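Beta-galactoside alpha-2,6-sialyltransferase (Photobacterium sp., PDB 2Z4T) transfers sialic acid from its CMP-activated donor to beta-galactoside acceptors such as lactose, forming an alpha-2,6 linkage. Local coordinates at residues 183-186 / 187-191; 208-211 / 212-216; 371-374 / 375-379; 381-384 / 385-388. One frame throughout, in Å; residues are numbered along the deposited sequence. Where two conformers were deposited one is given.

Overall arrangement
None of the four contacts closes a long loop: each joins successive turns of one helix, and they follow one another along the chain without nesting or crossing. Contacts 1 and 2 lie on helices 178-190 and 205-216, side by side over the mixed sheet of one half of the GT-B fold. Their centres are about 13 Å apart, and Ile184, Val185 and Ala188 pack against Ile212, Glu215 and Leu216. Contacts 3 and 4 occupy the N-terminal and C-terminal parts of helix 371-386, which links strands 356-360 and 399-403 in the six-stranded parallel sheet of the other half. The centres of contacts 1 and 4 are about 56 Å apart, on opposite sides of the chain's centre.

Contact 1: 183-186 / 187-191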
# COMPACT_ATOMS: atom_id res chain seq x y z
N GLU A 183 -10.27 15.94 9.37
CA GLU A 183 -11.00 14.77 9.83
C GLU A 183 -10.25 14.04 10.95
O GLU A 183 -10.87 13.59 11.92
CB GLU A 183 -11.36 13.83 8.68
CG GLU A 183 -12.35 12.74 9.07
CD GLU A 183 -13.62 13.30 9.77
OE1 GLU A 183 -14.24 14.24 9.22
OE2 GLU A 183 -13.97 12.78 10.87
N ILE A 184 -8.93 13.95 10.82
CA ILE A 184 -8.10 13.40 11.88
C ILE A 184 -8.18 14.25 13.18
O ILE A 184 -8.26 13.71 14.30
CB ILE A 184 -6.64 13.26 11.38
CG1 ILE A 184 -6.59 12.26 10.21
CG2 ILE A 184 -5.67 12.86 12.51
CD1 ILE A 184 -5.32 12.31 9.41
N VAL A 185 -8.18 15.57 13.03
CA VAL A 185 -8.30 16.45 14.18
C VAL A 185 -9.62 16.22 14.91
O VAL A 185 -9.64 16.16 16.15
CB VAL A 185 -8.13 17.93 13.80
CG1 VAL A 185 -8.61 18.86 14.94
CG2 VAL A 185 -6.69 18.20 13.44
N LYS A 186 -10.70 16.06 14.14
CA LYS A 186 -12.01 15.81 14.73
C LYS A 186 -12.00 14.51 15.54
O LYS A 186 -12.56 14.47 16.63
CB LYS A 186 -13.11 15.84 13.67
CG LYS A 186 -13.25 17.22 13.01
CD LYS A 186 -14.34 17.28 11.95
CE LYS A 186 -14.23 18.56 11.14
NZ LYS A 186 -15.53 18.99 10.56
N GLN A 187 -11.33 13.47 15.04
CA GLN A 187 -11.23 12.23 15.81
C GLN A 187 -10.48 12.44 17.14
O GLN A 187 -10.87 11.88 18.17
CB GLN A 187 -10.59 11.07 15.02
CG GLN A 187 -11.32 10.65 13.75
CD GLN A 187 -12.80 10.31 14.00
OE1 GLN A 187 -13.70 10.96 13.46
NE2 GLN A 187 -13.05 9.30 14.82
N ALA A 188 -9.41 13.23 17.09
CA ALA A 188 -8.59 13.53 18.27
C ALA A 188 -9.39 14.31 19.30
O ALA A 188 -9.19 14.14 20.50
CB ALA A 188 -7.36 14.31 17.86
N GLN A 189 -10.28 15.17 18.81
CA GLN A 189 -11.10 16.01 19.67
C GLN A 189 -12.24 15.24 20.30
O GLN A 189 -12.74 15.60 21.35
CB GLN A 189 -11.70 17.16 18.86
CG GLN A 189 -10.84 18.39 18.81
CD GLN A 189 -11.20 19.30 17.65
OE1 GLN A 189 -10.60 20.35 17.47
NE2 GLN A 189 -12.19 18.89 16.85
N THR A 190 -12.61 14.15 19.66
CA THR A 190 -13.89 13.49 19.88
C THR A 190 -13.74 12.14 20.59
O THR A 190 -14.63 11.72 21.31
CB THR A 190 -14.62 13.37 18.50
OG1 THR A 190 -15.38 14.57 18.29
CG2 THR A 190 -15.52 12.14 18.37
N LYS A 191 -12.61 11.48 20.40
CA LYS A 191 -12.37 10.19 21.02
C LYS A 191 -11.62 10.34 22.34
O LYS A 191 -10.67 11.15 22.44
CB LYS A 191 -11.62 9.28 20.05
CG LYS A 191 -12.43 8.95 18.79
CD LYS A 191 -13.75 8.33 19.18
CE LYS A 191 -14.33 7.48 18.07
NZ LYS A 191 -14.89 8.35 17.02
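Gln189 lies back along the helix over Val185, one turn earlier, near the C-terminal end of helix 178-190. Its CB sits 3.5 Å from Val185 O, and CG stays beside the same carbonyl. Beyond CG the chain is extended (chi2 160°), which carries the amide onto the valine: CD is 3.8 Å from Val185 CG1 and Gln189 OE1 3.5 Å from that methyl. The other arm of the amide ends with Gln189 NE2 3.7 Å from Lys186 CA. Val185 presents CG1 here because this branch stands anti to the backbone N (chi1 165°), beside the carbonyl carbon and the next turn, while CG2 packs on Glu215 of helix 205-216.

Underneath, Gln189 N donates to Val185 O at 2.9 Å and only weakly to Lys186 O. Gln187 N and Ala188 N make the ordinary helical bonds to Glu183 O and Ile184 O. Tyr148 lies against Glu183 and Gln187, and Gln187 CG, set beside the backbone N by chi1, is 3.5 Å from Glu183 O. Thr190 CB comes close to Lys186 O where the helix ends, and Lys191 leaves helical geometry.

The small, apolar Ala188 and the branched Ile184 suit the inward face against helix 205-216, whereas Lys186 and Gln189 suit the exposed face. Between Gln189 and Val185 the side chains add only van der Waals packing to the backbone bond, as suits an exposed helix end.

Contact 2: 208-211 / 212-216; sequences NLVP and ILKEL
Ile212 follows the kink that Pro211 puts into helix 205-216, the helix of the beta-alpha-beta unit between strands 194-201 and 222-230. Pro211 has no N-H to give to the turn before. Ile212 N itself bonds only weakly to Leu209 O. The isoleucine's CG1 lies anti to the carbonyl carbon (chi1 -61°), which sends CD1 back along the helix to 3.3 Å from Asn208 O, a carbonyl oxygen hydrogen-bonded to Thr176 OG1; the same CD1 meets Leu209 CD2 at 4.3 Å.

Leu213 comes next and restores the regular pattern, its N reaching Leu209 O at 2.8 Å. Its CD1 lies 4.2 Å from Leu209 CB, and both leucines touch Ile227 of strand 222-230 and Trp282 of helix 282-285, so branched apolar chains suit a face covered by both.

Lys214 N donates to Val210 O at 3.0 Å. With CG between the backbone N and the carbonyl carbon (chi1 71°), the lysine lays CG 3.5 Å from Val210 O before the rest of the chain departs from the turn before. Glu215 CG lies 3.5 Å from Pro211 O; both residues also touch Val181 of helix 178-190. Leu216, last of the segment, packs on Val222 of the strand.

Proline costs this helix one backbone bond, while the apolar chains of the neighbouring turns bury themselves against the sheet. Asn208, whose amide donates to Ser200 OG, lies about 6 Å from Asp122 between side chains; it places a buried amide at the end of the helix near the metal- and galactose-binding region, while Lys214 and Glu215 are partly exposed.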
# COMPACT_ATOMS: atom_id res chain seq x y z
N ASN A 208 3.39 14.45 3.39
CA ASN A 208 2.20 13.69 3.75
C ASN A 208 1.95 13.64 5.26
O ASN A 208 0.79 13.64 5.70
CB ASN A 208 2.24 12.28 3.18
CG ASN A 208 2.07 12.25 1.68
OD1 ASN A 208 1.48 13.17 1.08
ND2 ASN A 208 2.58 11.19 1.04
N LEU A 209 3.01 13.58 6.06
CA LEU A 209 2.84 13.27 7.48
C LEU A 209 2.96 14.46 8.37
O LEU A 209 2.23 14.57 9.35
CB LEU A 209 3.76 12.14 7.92
CG LEU A 209 3.54 10.84 7.15
CD1 LEU A 209 4.32 9.75 7.82
CD2 LEU A 209 2.08 10.45 7.06
N VAL A 210 3.85 15.38 8.00
CA VAL A 210 4.05 16.56 8.81
C VAL A 210 2.75 17.29 9.14
O VAL A 210 2.51 17.57 10.31
CB VAL A 210 5.13 17.53 8.25
CG1 VAL A 210 5.06 18.89 8.98
CG2 VAL A 210 6.53 16.92 8.38
N PRO A 211 1.90 17.60 8.14
CA PRO A 211 0.70 18.37 8.52
C PRO A 211 -0.18 17.61 9.50
O PRO A 211 -0.88 18.24 10.28
CB PRO A 211 -0.04 18.60 7.20
CG PRO A 211 0.98 18.37 6.15
CD PRO A 211 1.92 17.32 6.69
N ILE A 212 -0.14 16.29 9.47
CA ILE A 212 -0.91 15.49 10.40
C ILE A 212 -0.25 15.52 11.78
O ILE A 212 -0.92 15.75 12.79
CB ILE A 212 -1.03 14.03 9.94
CG1 ILE A 212 -1.75 13.95 8.59
CG2 ILE A 212 -1.75 13.19 11.04
CD1 ILE A 212 -1.55 12.61 7.85
N LEU A 213 1.06 15.30 11.81
CA LEU A 213 1.75 15.17 13.08
C LEU A 213 1.80 16.47 13.87
O LEU A 213 1.83 16.46 15.11
CB LEU A 213 3.13 14.55 12.90
CG LEU A 213 3.03 13.06 12.54
CD1 LEU A 213 4.36 12.56 12.05
CD2 LEU A 213 2.54 12.23 13.73
N LYS A 214 1.77 17.61 13.18
CA LYS A 214 1.81 18.83 13.93
C LYS A 214 0.48 19.23 14.54
O LYS A 214 0.45 20.00 15.46
CB LYS A 214 2.53 19.94 13.18
CG LYS A 214 1.85 20.54 12.02
CD LYS A 214 2.82 21.59 11.41
CE LYS A 214 2.65 22.97 12.05
NZ LYS A 214 3.40 24.01 11.27
N GLU A 215 -0.61 18.66 14.04
CA GLU A 215 -1.91 18.79 14.70
C GLU A 215 -2.00 17.86 15.88
O GLU A 215 -2.25 18.29 17.00
CB GLU A 215 -3.06 18.50 13.73
CG GLU A 215 -3.20 19.50 12.61
CD GLU A 215 -3.31 20.92 13.11
OE1 GLU A 215 -4.15 21.18 14.00
OE2 GLU A 215 -2.54 21.77 12.60
N LEU A 216 -1.76 16.58 15.62
CA LEU A 216 -1.79 15.53 16.64
C LEU A 216 -0.83 15.74 17.81
O LEU A 216 -1.10 15.31 18.94
CB LEU A 216 -1.51 14.17 15.98
CG LEU A 216 -2.63 13.65 15.08
CD1 LEU A 216 -2.38 12.21 14.64
CD2 LEU A 216 -3.97 13.76 15.82

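Contact 3: 371-374 / 375-379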
# COMPACT_ATOMS: atom_id res chain seq x y z
N ARG A 371 5.89 12.79 -24.29
CA ARG A 371 5.22 11.50 -24.26
C ARG A 371 4.91 10.84 -25.62
O ARG A 371 4.76 9.61 -25.70
CB ARG A 371 4.05 11.46 -23.25
CG ARG A 371 2.85 12.25 -23.58
CD ARG A 371 2.34 12.98 -22.33
NE ARG A 371 1.73 14.22 -22.79
CZ ARG A 371 0.53 14.67 -22.48
NH1 ARG A 371 -0.25 14.03 -21.61
NH2 ARG A 371 0.13 15.80 -23.03
N GLU A 372 4.88 11.63 -26.69
CA GLU A 372 4.72 11.01 -28.00
C GLU A 372 6.01 10.31 -28.39
O GLU A 372 6.00 9.24 -29.01
CB GLU A 372 4.28 12.01 -29.06
CG GLU A 372 2.88 12.55 -28.77
CD GLU A 372 2.40 13.58 -29.78
OE1 GLU A 372 3.24 14.28 -30.39
OE2 GLU A 372 1.16 13.69 -29.94
N TYR A 373 7.12 10.93 -27.99
CA TYR A 373 8.45 10.40 -28.25
C TYR A 373 8.62 9.10 -27.44
O TYR A 373 9.20 8.13 -27.93
CB TYR A 373 9.50 11.44 -27.89
CG TYR A 373 10.89 10.89 -27.77
CD1 TYR A 373 11.59 10.44 -28.90
CD2 TYR A 373 11.52 10.81 -26.53
CE1 TYR A 373 12.87 9.92 -28.79
CE2 TYR A 373 12.82 10.28 -26.41
CZ TYR A 373 13.48 9.84 -27.53
OH TYR A 373 14.76 9.33 -27.41
N TYR A 374 8.10 9.12 -26.21
CA TYR A 374 8.07 7.94 -25.35
C TYR A 374 7.25 6.82 -25.98
O TYR A 374 7.64 5.65 -25.91
CB TYR A 374 7.53 8.29 -23.95
CG TYR A 374 8.63 8.63 -22.96
CD1 TYR A 374 9.52 9.69 -23.19
CD2 TYR A 374 8.79 7.88 -21.79
CE1 TYR A 374 10.55 9.99 -22.28
CE2 TYR A 374 9.82 8.17 -20.87
CZ TYR A 374 10.69 9.23 -21.12
OH TYR A 374 11.70 9.52 -20.22
N ALA A 375 6.13 7.15 -26.61
CA ALA A 375 5.33 6.12 -27.23
C ALA A 375 6.10 5.53 -28.40
O ALA A 375 6.20 4.29 -28.53
CB ALA A 375 4.02 6.67 -27.68
N LYS A 376 6.68 6.39 -29.23
CA LYS A 376 7.33 5.94 -30.45
C LYS A 376 8.56 5.07 -30.12
O LYS A 376 8.79 4.05 -30.78
CB LYS A 376 7.62 7.12 -31.39
CG LYS A 376 8.71 6.86 -32.46
CD LYS A 376 8.78 8.02 -33.47
CE LYS A 376 10.22 8.39 -33.88
NZ LYS A 376 10.80 7.34 -34.74
N GLN A 377 9.29 5.43 -29.08
CA GLN A 377 10.42 4.63 -28.62
C GLN A 377 10.05 3.23 -28.07
O GLN A 377 10.74 2.24 -28.35
CB GLN A 377 11.26 5.40 -27.61
CG GLN A 377 12.06 6.56 -28.23
CD GLN A 377 12.85 6.18 -29.50
OE1 GLN A 377 13.68 5.27 -29.48
NE2 GLN A 377 12.56 6.87 -30.61
N GLN A 378 8.98 3.17 -27.29
CA GLN A 378 8.56 1.90 -26.72
C GLN A 378 8.03 0.95 -27.81
O GLN A 378 8.25 -0.26 -27.74
CB GLN A 378 7.58 2.12 -25.58
CG GLN A 378 8.25 2.75 -24.34
CD GLN A 378 7.27 3.08 -23.21
OE1 GLN A 378 6.87 2.19 -22.45
NE2 GLN A 378 6.90 4.35 -23.10
N ILE A 379 7.35 1.52 -28.80
CA ILE A 379 6.95 0.78 -29.99
C ILE A 379 8.21 0.19 -30.64
O ILE A 379 8.24 -0.98 -31.03
CB ILE A 379 6.18 1.68 -30.97
CG1 ILE A 379 4.75 1.91 -30.44
CG2 ILE A 379 6.16 1.06 -32.39
CD1 ILE A 379 3.92 2.95 -31.21
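Tyr373 and Gln377 meet one turn apart in the first turns of helix 371-386, which crosses between parallel strands 356-360 and 399-403 of the GT-B fold. Their side chains make a CH-pi contact: Gln377 CG lies over one face of the ring, 3.9 Å from its centroid and displaced toward the rim, closest to Tyr373 CE1 at 3.5 Å. The ring reaches this position with CG anti to the backbone N (chi1 164°), leaning along the helix, while the glutamine bends at chi2 and tilts its amide 32° from the ring plane. Tyrosine suits the place because its OH is hydrogen-bonded to Ser467 O.

Lys376 forms a salt bridge with Glu507, whereas Ala375, small enough for close packing, touches Leu414 of helix 410-417.

Among the hydrogen bonds, Ala375 N, Lys376 N and Gln377 N pair with Arg371 O, Glu372 O and Tyr373 O. Gln378 suits the CMP side of the helix, since its OE1 takes the backbone N-H of Thr362, next to the CMP-binding Gly361. Its NE2 folds back to Tyr374 O at 3.2 Å, and this amide nitrogen and Gln378 N approach that oxygen from opposite faces of its carbonyl plane.

Contact 4: 381-384 / 385-388; sequences VINN and AINE
Ile382 and Ile386 meet in the last turn of helix 371-386, the helix of a beta-alpha-beta crossover over the parallel sheet of this half of the GT-B fold. Their apolar contact is made by Ile382 CG2, 4.3 Å from Ile386 CD1. The same CD1 is in van der Waals contact with Asn383 OD1 at 4.1 Å. Ile386 has CG1 between the backbone N and the carbonyl carbon (chi1 79°), which keeps that branch back over the turn before. Both isoleucines, with Val381 and the small Ala385, lie against Phe357 or Phe359 of strand 356-360, where branched and compact apolar chains fit the sheet.

The side-chain hydrogen bonds come from the asparagines. Asn383 OD1 pairs with Tyr419 OH. Asn384 ND2 bonds to Asn380 O within the helix, while its OD1 with Ser390 OG and its ND2 with Pro504 O tie the helix end to neighbouring loops.

Backbone bonds show the helix running out. Ala385 N donates to Val381 O at 3.3 Å and weakly to Ile382 O; Ile386 N is shared likewise between Ile382 O and, weakly, Asn383 O. Asn387, the first residue to leave helical geometry, bonds weakly through its N to Asn383 O at 2.9 Å, and its CB lies 3.0 Å from that same oxygen.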
# COMPACT_ATOMS: atom_id res chain seq x y z
N VAL A 381 10.98 -0.52 -29.10
CA VAL A 381 11.51 -1.56 -28.22
C VAL A 381 10.71 -2.86 -28.39
O VAL A 381 11.32 -3.93 -28.53
CB VAL A 381 11.58 -1.14 -26.75
CG1 VAL A 381 12.05 -2.30 -25.87
CG2 VAL A 381 12.51 0.04 -26.62
N ILE A 382 9.38 -2.77 -28.41
CA ILE A 382 8.54 -3.94 -28.68
C ILE A 382 8.98 -4.58 -30.01
O ILE A 382 9.14 -5.80 -30.11
CB ILE A 382 7.02 -3.59 -28.68
CG1 ILE A 382 6.58 -3.17 -27.27
CG2 ILE A 382 6.16 -4.76 -29.16
CD1 ILE A 382 5.33 -2.38 -27.23
N ASN A 383 9.20 -3.75 -31.03
CA ASN A 383 9.59 -4.24 -32.35
C ASN A 383 10.89 -5.00 -32.35
O ASN A 383 11.02 -6.03 -33.00
CB ASN A 383 9.61 -3.11 -33.37
CG ASN A 383 8.22 -2.67 -33.76
OD1 ASN A 383 7.26 -3.40 -33.51
ND2 ASN A 383 8.10 -1.48 -34.34
N ASN A 384 11.84 -4.51 -31.56
CA ASN A 384 13.11 -5.20 -31.42
C ASN A 384 12.95 -6.63 -30.89
O ASN A 384 13.62 -7.55 -31.36
CB ASN A 384 14.03 -4.36 -30.54
CG ASN A 384 14.90 -3.44 -31.36
OD1 ASN A 384 15.92 -3.89 -31.90
ND2 ASN A 384 14.51 -2.16 -31.50
N ALA A 385 12.02 -6.80 -29.95
CA ALA A 385 11.71 -8.09 -29.33
C ALA A 385 11.01 -9.11 -30.25
O ALA A 385 11.27 -10.32 -30.14
CB ALA A 385 10.89 -7.89 -28.04
N ILE A 386 10.12 -8.62 -31.12
CA ILE A 386 9.25 -9.50 -31.92
C ILE A 386 9.64 -9.56 -33.41
O ILE A 386 8.98 -10.25 -34.19
CB ILE A 386 7.75 -9.09 -31.83
CG1 ILE A 386 7.45 -7.87 -32.75
CG2 ILE A 386 7.32 -8.89 -30.36
CD1 ILE A 386 6.04 -7.24 -32.62
N ASN A 387 10.70 -8.83 -33.78
CA ASN A 387 11.18 -8.80 -35.16
C ASN A 387 12.48 -9.61 -35.31
O ASN A 387 13.47 -9.37 -34.61
CB ASN A 387 11.30 -7.34 -35.65
CG ASN A 387 11.58 -7.23 -37.16
OD1 ASN A 387 12.45 -7.92 -37.68
ND2 ASN A 387 10.87 -6.34 -37.84
N GLU A 388 12.49 -10.59 -36.21
CA GLU A 388 13.66 -11.46 -36.40
C GLU A 388 14.93 -10.74 -36.84
O GLU A 388 16.04 -11.23 -36.59
CB GLU A 388 13.35 -12.58 -37.38
CG GLU A 388 12.27 -13.53 -36.88
CD GLU A 388 12.18 -14.79 -37.71
OE1 GLU A 388 13.23 -15.43 -37.94
OE2 GLU A 388 11.05 -15.14 -38.14